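Side-chain contacts in beta-1,4-mannanase (Cryptopygus antarcticus, PDB 4OOU), which hydrolyses internal beta-1,4-mannosidic linkages in mannans, galactomannans and glucomannans, releasing mainly short manno-oligosaccharides: residues L179-G184 / I310-S315; G56-A59 / L65-W68. All coordinates share one frame; numbering follows the deposited sequence.

Contact 1 (L179-G184 / I310-S315). With TRS (2-amino-2-hydroxymethyl-propane-1,3-diol), chain C.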
ATOM      1  N   LEU A 179      -1.538  -6.610  -0.727  1.00 31.70           N
ATOM      2  CA  LEU A 179      -0.460  -7.375  -0.118  1.00 31.92           C
ATOM      3  C   LEU A 179       0.799  -6.524  -0.130  1.00 33.92           C
ATOM      4  O   LEU A 179       1.078  -5.838  -1.110  1.00 35.34           O
ATOM      5  CB  LEU A 179      -0.278  -8.662  -0.891  1.00 30.39           C
ATOM      6  CG  LEU A 179       0.753  -9.659  -0.365  1.00 32.00           C
ATOM      7  CD1 LEU A 179       0.371 -10.215   1.009  1.00 31.03           C
ATOM      8  CD2 LEU A 179       0.928 -10.786  -1.373  1.00 29.57           C
ATOM      9  N   ASN A 180       1.521  -6.521   0.985  1.00 33.14           N
ATOM     10  CA  ASN A 180       2.716  -5.695   1.139  1.00 30.66           C
ATOM     11  C   ASN A 180       3.950  -6.581   0.904  1.00 31.93           C
ATOM     12  O   ASN A 180       4.043  -7.683   1.478  1.00 33.05           O
ATOM     13  CB  ASN A 180       2.773  -5.103   2.550  1.00 28.59           C
ATOM     14  CG  ASN A 180       4.160  -4.524   2.899  1.00 27.79           C
ATOM     15  OD1 ASN A 180       4.476  -3.391   2.519  1.00 28.41           O
ATOM     16  ND2 ASN A 180       4.990  -5.302   3.600  1.00 25.33           N
ATOM     17  N   GLU A 181       4.883  -6.108   0.087  1.00 30.28           N
ATOM     18  CA  GLU A 181       6.116  -6.856  -0.208  1.00 34.44           C
ATOM     19  C   GLU A 181       5.871  -8.365  -0.469  1.00 34.40           C
ATOM     20  O   GLU A 181       6.325  -9.245   0.269  1.00 35.69           O
ATOM     21  CB  GLU A 181       7.191  -6.593   0.877  1.00 34.51           C
ATOM     22  CG  GLU A 181       7.437  -5.090   1.071  1.00 35.27           C
ATOM     23  CD  GLU A 181       8.755  -4.723   1.759  1.00 38.35           C
ATOM     24  OE1 GLU A 181       9.426  -5.598   2.394  1.00 41.44           O
ATOM     25  OE2 GLU A 181       9.115  -3.513   1.658  1.00 37.25           O
ATOM     26  N   PRO A 182       5.118  -8.659  -1.526  1.00 35.29           N
ATOM     27  CA  PRO A 182       4.834 -10.046  -1.872  1.00 36.72           C
ATOM     28  C   PRO A 182       6.103 -10.854  -2.082  1.00 37.45           C
ATOM     29  O   PRO A 182       6.055 -12.069  -2.011  1.00 43.67           O
ATOM     30  CB  PRO A 182       4.095  -9.925  -3.209  1.00 35.78           C
ATOM     31  CG  PRO A 182       3.518  -8.548  -3.215  1.00 34.59           C
ATOM     32  CD  PRO A 182       4.482  -7.700  -2.448  1.00 33.92           C
ATOM     33  N   GLU A 183       7.210 -10.173  -2.355  1.00 38.84           N
ATOM     34  CA  GLU A 183       8.506 -10.810  -2.668  1.00 40.11           C
ATOM     35  C   GLU A 183       9.153 -11.439  -1.451  1.00 40.06           C
ATOM     36  O   GLU A 183      10.102 -12.240  -1.585  1.00 46.93           O
ATOM     37  CB  GLU A 183       9.501  -9.800  -3.270  1.00 40.80           C
ATOM     38  CG  GLU A 183       9.001  -9.135  -4.546  1.00 41.08           C
ATOM     39  CD  GLU A 183       8.024  -7.991  -4.286  1.00 42.67           C
ATOM     40  OE1 GLU A 183       8.212  -7.278  -3.255  1.00 39.46           O
ATOM     41  OE2 GLU A 183       7.088  -7.818  -5.121  1.00 36.70           O
ATOM     42  N   GLY A 184       8.646 -11.074  -0.277  1.00 37.49           N
ATOM     43  CA  GLY A 184       9.120 -11.621   0.980  1.00 38.84           C
ATOM     44  C   GLY A 184       8.880 -13.112   1.122  1.00 35.87           C
ATOM     45  O   GLY A 184       9.739 -13.834   1.586  1.00 31.87           O
ATOM     46  N   ILE A 310       6.059   6.136  -4.210  1.00 32.43           N
ATOM     47  CA  ILE A 310       7.115   5.595  -3.364  1.00 35.53           C
ATOM     48  C   ILE A 310       6.509   5.293  -2.005  1.00 37.16           C
ATOM     49  O   ILE A 310       6.336   6.195  -1.173  1.00 39.96           O
ATOM     50  CB  ILE A 310       8.326   6.537  -3.218  1.00 35.51           C
ATOM     51  CG1 ILE A 310       8.796   6.959  -4.622  1.00 35.88           C
ATOM     52  CG2 ILE A 310       9.419   5.829  -2.405  1.00 33.34           C
ATOM     53  CD1 ILE A 310       9.933   7.956  -4.671  1.00 36.97           C
ATOM     54  N   GLY A 311       6.233   4.011  -1.773  1.00 39.24           N
ATOM     55  CA  GLY A 311       5.299   3.578  -0.726  1.00 36.48           C
ATOM     56  C   GLY A 311       5.919   3.550   0.640  1.00 34.54           C
ATOM     57  O   GLY A 311       5.240   3.797   1.653  1.00 31.81           O
ATOM     58  N   GLU A 312       7.210   3.245   0.664  1.00 33.97           N
ATOM     59  CA  GLU A 312       8.024   3.391   1.864  1.00 32.84           C
ATOM     60  C   GLU A 312       9.428   3.863   1.523  1.00 34.89           C
ATOM     61  O   GLU A 312       9.977   3.536   0.470  1.00 33.65           O
ATOM     62  CB  GLU A 312       8.196   2.071   2.576  1.00 35.77           C
ATOM     63  CG  GLU A 312       6.957   1.245   2.882  1.00 34.66           C
ATOM     64  CD  GLU A 312       7.346  -0.119   3.426  1.00 35.58           C
ATOM     65  OE1 GLU A 312       8.569  -0.357   3.647  1.00 33.37           O
ATOM     66  OE2 GLU A 312       6.444  -0.964   3.611  1.00 36.13           O
ATOM     67  N   PHE A 313      10.012   4.633   2.430  1.00 36.26           N
ATOM     68  CA  PHE A 313      11.424   4.958   2.374  1.00 37.69           C
ATOM     69  C   PHE A 313      11.865   5.538   3.723  1.00 37.47           C
ATOM     70  O   PHE A 313      11.029   5.906   4.526  1.00 37.17           O
ATOM     71  CB  PHE A 313      11.688   5.939   1.228  1.00 39.56           C
ATOM     72  CG  PHE A 313      11.284   7.356   1.528  1.00 39.80           C
ATOM     73  CD1 PHE A 313       9.989   7.787   1.292  1.00 40.29           C
ATOM     74  CD2 PHE A 313      12.211   8.260   2.038  1.00 42.49           C
ATOM     75  CE1 PHE A 313       9.619   9.086   1.561  1.00 41.26           C
ATOM     76  CE2 PHE A 313      11.852   9.563   2.299  1.00 42.91           C
ATOM     77  CZ  PHE A 313      10.548   9.969   2.066  1.00 44.94           C
ATOM     78  N   ALA A 314      13.157   5.652   3.971  1.00 40.65           N
ATOM     79  CA  ALA A 314      13.592   6.297   5.204  1.00 43.64           C
ATOM     80  C   ALA A 314      14.939   7.012   5.101  1.00 46.15           C
ATOM     81  O   ALA A 314      15.879   6.444   4.549  1.00 41.12           O
ATOM     82  CB  ALA A 314      13.643   5.268   6.316  1.00 44.61           C
ATOM     83  N   SER A 315      15.013   8.240   5.660  1.00 50.25           N
ATOM     84  CA  SER A 315      16.252   9.089   5.698  1.00 50.08           C
ATOM     85  C   SER A 315      17.447   8.290   6.098  1.00 44.55           C
ATOM     86  O   SER A 315      18.529   8.450   5.568  1.00 41.56           O
ATOM     87  CB  SER A 315      16.186  10.192   6.764  1.00 50.96           C
ATOM     88  OG  SER A 315      14.895  10.723   6.914  1.00 57.41           O
TER
HETATM   89  C   TRS C 401       9.124  -3.500   5.797  1.00 37.27           C
HETATM   90  C1  TRS C 401       8.972  -5.003   5.688  1.00 42.07           C
HETATM   91  C2  TRS C 401       9.934  -3.173   7.060  1.00 38.45           C
HETATM   92  C3  TRS C 401       7.708  -2.913   5.765  1.00 36.99           C
HETATM   93  N   TRS C 401       9.783  -2.922   4.604  1.00 37.61           N
HETATM   94  O1  TRS C 401      10.211  -5.725   5.692  1.00 53.36           O
HETATM   95  O2  TRS C 401      11.336  -2.880   6.833  1.00 33.17           O
HETATM   96  O3  TRS C 401       6.955  -3.425   4.624  1.00 31.18           O

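Contact 2 (G56-A59 / L65-W68)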
ATOM      1  N   GLY A  56     -12.330  -5.538  19.738  1.00 41.37           N
ATOM      2  CA  GLY A  56     -12.340  -4.380  20.590  1.00 40.41           C
ATOM      3  C   GLY A  56     -10.998  -3.780  20.896  1.00 39.15           C
ATOM      4  O   GLY A  56     -10.855  -3.149  21.937  1.00 42.15           O
ATOM      5  N   GLN A  57     -10.024  -3.947  20.004  1.00 39.10           N
ATOM      6  CA  GLN A  57      -8.631  -3.522  20.306  1.00 39.44           C
ATOM      7  C   GLN A  57      -8.384  -2.073  19.923  1.00 37.28           C
ATOM      8  O   GLN A  57      -7.382  -1.482  20.294  1.00 36.43           O
ATOM      9  CB  GLN A  57      -7.604  -4.423  19.591  1.00 36.74           C
ATOM     10  CG  GLN A  57      -7.624  -5.880  20.023  1.00 34.73           C
ATOM     11  CD  GLN A  57      -7.257  -6.089  21.470  1.00 34.02           C
ATOM     12  OE1 GLN A  57      -6.458  -5.344  22.052  1.00 34.47           O
ATOM     13  NE2 GLN A  57      -7.819  -7.127  22.064  1.00 32.56           N
ATOM     14  N   TYR A  58      -9.317  -1.509  19.173  1.00 41.18           N
ATOM     15  CA  TYR A  58      -9.205  -0.141  18.704  1.00 40.69           C
ATOM     16  C   TYR A  58      -9.380   0.875  19.816  1.00 40.18           C
ATOM     17  O   TYR A  58      -8.841   1.986  19.715  1.00 46.08           O
ATOM     18  CB  TYR A  58     -10.241   0.077  17.630  1.00 41.43           C
ATOM     19  CG  TYR A  58     -10.234   1.428  16.963  1.00 43.43           C
ATOM     20  CD1 TYR A  58      -9.366   1.707  15.921  1.00 45.19           C
ATOM     21  CD2 TYR A  58     -11.128   2.407  17.327  1.00 42.09           C
ATOM     22  CE1 TYR A  58      -9.382   2.936  15.277  1.00 41.78           C
ATOM     23  CE2 TYR A  58     -11.136   3.633  16.692  1.00 42.92           C
ATOM     24  CZ  TYR A  58     -10.262   3.893  15.662  1.00 41.48           C
ATOM     25  OH  TYR A  58     -10.278   5.115  15.010  1.00 42.73           O
ATOM     26  N   ALA A  59     -10.127   0.519  20.861  1.00 38.07           N
ATOM     27  CA  ALA A  59     -10.278   1.404  22.043  1.00 38.87           C
ATOM     28  C   ALA A  59      -8.928   1.737  22.677  1.00 38.95           C
ATOM     29  O   ALA A  59      -8.759   2.789  23.276  1.00 41.38           O
ATOM     30  CB  ALA A  59     -11.212   0.797  23.087  1.00 36.08           C
ATOM     31  N   LEU A  65      -3.322   6.693  17.236  1.00 45.80           N
ATOM     32  CA  LEU A  65      -3.196   6.885  15.804  1.00 45.45           C
ATOM     33  C   LEU A  65      -4.034   8.003  15.283  1.00 42.54           C
ATOM     34  O   LEU A  65      -3.700   8.532  14.262  1.00 39.98           O
ATOM     35  CB  LEU A  65      -3.296   5.616  14.973  1.00 44.91           C
ATOM     36  CG  LEU A  65      -3.982   4.416  15.508  1.00 42.86           C
ATOM     37  CD1 LEU A  65      -5.413   4.780  15.318  1.00 48.11           C
ATOM     38  CD2 LEU A  65      -3.578   3.213  14.690  1.00 42.80           C
ATOM     39  N   LYS A  66      -5.066   8.401  16.004  1.00 43.37           N
ATOM     40  CA  LYS A  66      -5.677   9.701  15.761  1.00 43.33           C
ATOM     41  C   LYS A  66      -4.675  10.832  15.955  1.00 44.74           C
ATOM     42  O   LYS A  66      -4.629  11.768  15.146  1.00 41.26           O
ATOM     43  CB  LYS A  66      -6.864   9.904  16.679  1.00 43.35           C
ATOM     44  CG  LYS A  66      -8.096   9.230  16.122  1.00 42.97           C
ATOM     45  CD  LYS A  66      -9.142   8.974  17.182  1.00 43.14           C
ATOM     46  CE  LYS A  66     -10.357   8.319  16.562  1.00 42.45           C
ATOM     47  NZ  LYS A  66     -11.239   7.839  17.645  1.00 42.47           N
ATOM     48  N   ASP A  67      -3.872  10.733  17.022  1.00 46.68           N
ATOM     49  CA  ASP A  67      -2.843  11.725  17.325  1.00 43.79           C
ATOM     50  C   ASP A  67      -1.852  11.831  16.189  1.00 44.26           C
ATOM     51  O   ASP A  67      -1.502  12.928  15.725  1.00 41.76           O
ATOM     52  CB  ASP A  67      -2.073  11.314  18.564  1.00 46.15           C
ATOM     53  CG  ASP A  67      -0.958  12.251  18.854  1.00 46.89           C
ATOM     54  OD1 ASP A  67      -1.273  13.430  19.024  1.00 49.12           O
ATOM     55  OD2 ASP A  67       0.225  11.838  18.869  1.00 50.46           O
ATOM     56  N   TRP A  68      -1.388  10.656  15.770  1.00 43.07           N
ATOM     57  CA  TRP A  68      -0.530  10.515  14.600  1.00 41.22           C
ATOM     58  C   TRP A  68      -1.170  11.093  13.342  1.00 36.57           C
ATOM     59  O   TRP A  68      -0.504  11.795  12.562  1.00 32.36           O
ATOM     60  CB  TRP A  68      -0.172   9.049  14.359  1.00 42.17           C
ATOM     61  CG  TRP A  68       0.576   8.414  15.474  1.00 41.70           C
ATOM     62  CD1 TRP A  68       1.000   9.001  16.623  1.00 43.71           C
ATOM     63  CD2 TRP A  68       1.003   7.055  15.538  1.00 42.10           C
ATOM     64  NE1 TRP A  68       1.651   8.076  17.420  1.00 43.50           N
ATOM     65  CE2 TRP A  68       1.670   6.878  16.769  1.00 42.36           C
ATOM     66  CE3 TRP A  68       0.876   5.964  14.677  1.00 40.62           C
ATOM     67  CZ2 TRP A  68       2.218   5.668  17.149  1.00 44.49           C
ATOM     68  CZ3 TRP A  68       1.403   4.763  15.054  1.00 40.48           C
ATOM     69  CH2 TRP A  68       2.077   4.617  16.279  1.00 43.38           C
TER

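Contact 1 (L179-G184 / I310-S315)
The side chains of Asn180 and Glu312 meet at about a right angle, their amide and carboxylate planes only 16° apart. OD1 of Asn180 lies 3.3 Å from OE2 of Glu312, two acceptors that cannot bond to each other; Arg81 bonds to both. The tight part is at O3 of a Tris molecule, probably from the crystallisation liquor: this hydroxyl donates to OE2 of Glu312 (2.7 Å) and accepts from ND2 of Asn180. Glu312 gets there on an extended chain, CG anti to the carbonyl carbon (chi1 -51°), and Tyr282 OH holds its OE1. Glu181 stands off more loosely. Its OE2, hydrogen-bonded to His280, is 3.8 Å from OE1 of Glu312, and the Tris N bridges these two oxygens, while its OE1 has a weak bond from Tris O1. With an alanine at Glu181, His280 and the Tris amine would probably lose their carboxylate partner, and a gap would open facing Glu312. Glu181, just after strand 179-180, and Glu312, on strand 308-313, are by similarity the proton donor/acceptor and the nucleophile, consistent with the catalytic pair on the fourth and seventh barrel strands of a family 5 retaining glycosidase.

Contact 2 (G56-A59 / L65-W68)
Tyr58 reaches forward along its own helix to Leu65 and Lys66, two turns further on. The path starts at CB, which projects from the first turn of helix 58-74 with CG anti to the backbone N (chi1 -177°), and this torsion carries the ring along the helix flank. The backbones stay well apart, with the CA atoms of Tyr58 and Leu65 separated by 9.7 Å, so the ring spans the gap. Partway along, CE1 of Tyr58 comes within 4.4 Å of CD1 of Leu65, a light apolar touch made obliquely. On the other ring branch, CE2 of Tyr58 lies 4.3 Å from NZ of Lys66, again obliquely. At the tip, OH of Tyr58 sits 3.6 Å from CE of Lys66 and 3.9 Å from its NZ, with no hydrogen bond between the two side chains. Lys66 arrives fully extended beyond CG and crosses the tyrosine at about a right angle, laying the last methylene of its chain beside the hydroxyl. The polar partner of both lies on the next helix, 109-122: OD2 of Asp115 is hydrogen-bonded to OH of Tyr58 and forms a salt bridge with NZ of Lys66. Leu116 of that helix packs against Tyr58 and Leu65 alike, joining the apolar part of the contact to the same neighbour. The chemistry is therefore that of a shared anion: one carboxylate oxygen draws phenol and ammonium together, its charge probably balanced by the lysine, and ties the first helix of the barrel to the second.

Overall arrangement
From the N terminus, the chain passes through barrel strand 35-43 and enters helix 58-74, where contact 2 joins the start of the helix to a point two turns on, with five helical residues between its segments. The helix then leads into strand 79-86, completing a beta-alpha-beta unit. Contact 1 opens only later, at strand 179-180, and closes after 125 residues at strand 308-313, across the mouth of the barrel from its fourth strand to its seventh. The two are in series, neither nested nor crossed. The centres of contacts 1 and 2 are 23 Å apart. Contact 2 belongs to the outer helical layer, contact 1 to the active site; Arg81, on the strand after helix 58-74, joins contact 1.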